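Local coordinates for protein transcobalamin-1 (Homo sapiens, PDB 4KKI) that binds vitamin B12 with femtomolar affinity and carries it, protecting it from the acidic environment of the stomach, at residues M190-L193 and A194-V198. Residues are numbered along the deposited sequence; the frame is centred on the assembly and turned at random.
Sequences MAVL and ALTCV
Two successive turns of helix 185-203, buried here in the N-terminal alpha domain, meet through the i to i+4 bonds of an alpha-helix. Ala194 N gives its hydrogen to Met190 O. Leu195 N lies 2.7 Å from Ala191 O, with an N-H...O angle of 171°. Cys197 N reaches Leu193 O over 3.2 Å.

Val192 O takes two donors from one residue. Thr196 N binds it at 2.9 Å. The hydroxyl of Thr196 also appears to donate to it, but the 2.4 Å from OG1 to Val192 O is very short, so its exact length is doubtful. The first torsion of Thr196 (chi1 -55°) sets OG1 beside its own backbone N and turns it back to the preceding turn. The buried hydroxyl would thus find an acceptor within its own helix. The side chains of Val192 and Thr196 run side by side and point the same way, with CG1 of Val192 3.8 Å from OG1 of Thr196.

Leu195 brings its branch carbon CG against the outer end of the Ala191 carbonyl, 3.2 Å from Ala191 O. Its side chain goes on to Ile217 and Thr221 of helix 213-229. Ala194 CB sits 3.5 Å from Met190 O. Cys197 holds SG anti to its backbone N, and its disulfide to Cys155 ties this helix to helix 144-156. Toward the other end, Met190 packs on Tyr145, a cyanocobalamin-binding residue; its side chain is about 7 Å from the bound cyanocobalamin at the nearest atoms, in the second shell of the site. The pattern is that of a regular alpha-helix with a buried middle part in an alpha6-alpha6 barrel, with a threonine hydroxyl turned back to the carbonyl four residues earlier.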
ATOM      1  N   MET A 190      -2.427   6.975   4.219  1.00 29.04           N
ATOM      2  CA  MET A 190      -1.116   7.471   3.821  1.00 36.52           C
ATOM      3  C   MET A 190      -1.130   8.993   3.699  1.00 35.52           C
ATOM      4  O   MET A 190      -0.142   9.659   4.018  1.00 39.27           O
ATOM      5  CB  MET A 190      -0.646   6.822   2.516  1.00 32.32           C
ATOM      6  CG  MET A 190       0.849   7.014   2.242  1.00 34.17           C
ATOM      7  SD  MET A 190       1.898   6.315   3.541  1.00 38.78           S
ATOM      8  CE  MET A 190       1.509   4.572   3.394  1.00 30.97           C
ATOM      9  N   ALA A 191      -2.257   9.539   3.250  1.00 34.78           N
ATOM     10  CA  ALA A 191      -2.422  10.988   3.166  1.00 39.27           C
ATOM     11  C   ALA A 191      -2.354  11.615   4.554  1.00 41.04           C
ATOM     12  O   ALA A 191      -1.695  12.634   4.753  1.00 39.21           O
ATOM     13  CB  ALA A 191      -3.736  11.340   2.483  1.00 39.22           C
ATOM     14  N   VAL A 192      -3.031  10.993   5.514  1.00 36.85           N
ATOM     15  CA  VAL A 192      -2.991  11.449   6.899  1.00 37.61           C
ATOM     16  C   VAL A 192      -1.565  11.460   7.445  1.00 34.05           C
ATOM     17  O   VAL A 192      -1.161  12.410   8.116  1.00 37.93           O
ATOM     18  CB  VAL A 192      -3.890  10.583   7.805  1.00 38.58           C
ATOM     19  CG1 VAL A 192      -3.561  10.813   9.272  1.00 36.18           C
ATOM     20  CG2 VAL A 192      -5.355  10.883   7.527  1.00 29.06           C
ATOM     21  N   LEU A 193      -0.803  10.414   7.146  1.00 29.54           N
ATOM     22  CA  LEU A 193       0.581  10.334   7.609  1.00 34.12           C
ATOM     23  C   LEU A 193       1.416  11.442   6.980  1.00 42.83           C
ATOM     24  O   LEU A 193       2.262  12.049   7.640  1.00 39.35           O
ATOM     25  CB  LEU A 193       1.187   8.966   7.281  1.00 31.69           C
ATOM     26  CG  LEU A 193       0.625   7.768   8.048  1.00 39.57           C
ATOM     27  CD1 LEU A 193       1.156   6.471   7.469  1.00 41.12           C
ATOM     28  CD2 LEU A 193       0.967   7.874   9.526  1.00 33.83           C
ATOM     29  N   ALA A 194       1.163  11.703   5.701  1.00 39.78           N
ATOM     30  CA  ALA A 194       1.878  12.742   4.970  1.00 39.13           C
ATOM     31  C   ALA A 194       1.512  14.131   5.480  1.00 38.83           C
ATOM     32  O   ALA A 194       2.389  14.945   5.769  1.00 39.72           O
ATOM     33  CB  ALA A 194       1.593  12.631   3.478  1.00 33.18           C
ATOM     34  N   LEU A 195       0.213  14.395   5.589  1.00 42.70           N
ATOM     35  CA  LEU A 195      -0.272  15.688   6.058  1.00 41.18           C
ATOM     36  C   LEU A 195       0.194  15.975   7.482  1.00 45.43           C
ATOM     37  O   LEU A 195       0.474  17.121   7.837  1.00 40.09           O
ATOM     38  CB  LEU A 195      -1.800  15.753   5.976  1.00 35.70           C
ATOM     39  CG  LEU A 195      -2.411  15.704   4.572  1.00 35.22           C
ATOM     40  CD1 LEU A 195      -3.931  15.606   4.632  1.00 34.39           C
ATOM     41  CD2 LEU A 195      -1.983  16.913   3.754  1.00 34.87           C
ATOM     42  N   THR A 196       0.282  14.924   8.291  1.00 35.23           N
ATOM     43  CA  THR A 196       0.703  15.065   9.679  1.00 37.23           C
ATOM     44  C   THR A 196       2.177  15.441   9.756  1.00 47.41           C
ATOM     45  O   THR A 196       2.592  16.198  10.635  1.00 41.00           O
ATOM     46  CB  THR A 196       0.452  13.770  10.469  1.00 42.31           C
ATOM     47  OG1 THR A 196      -0.927  13.397  10.346  1.00 38.05           O
ATOM     48  CG2 THR A 196       0.790  13.961  11.936  1.00 32.76           C
ATOM     49  N   CYS A 197       2.967  14.912   8.827  1.00 42.79           N
ATOM     50  CA  CYS A 197       4.382  15.251   8.764  1.00 40.84           C
ATOM     51  C   CYS A 197       4.560  16.730   8.440  1.00 41.15           C
ATOM     52  O   CYS A 197       5.383  17.409   9.052  1.00 46.68           O
ATOM     53  CB  CYS A 197       5.108  14.388   7.729  1.00 43.40           C
ATOM     54  SG  CYS A 197       6.872  14.772   7.566  1.00 47.30           S
ATOM     55  N   VAL A 198       3.789  17.221   7.474  1.00 40.11           N
ATOM     56  CA  VAL A 198       3.833  18.632   7.100  1.00 44.68           C
ATOM     57  C   VAL A 198       3.429  19.515   8.278  1.00 49.79           C
ATOM     58  O   VAL A 198       4.019  20.572   8.503  1.00 46.94           O
ATOM     59  CB  VAL A 198       2.918  18.925   5.898  1.00 38.52           C
ATOM     60  CG1 VAL A 198       3.013  20.391   5.497  1.00 44.51           C
ATOM     61  CG2 VAL A 198       3.281  18.028   4.728  1.00 31.19           C
TER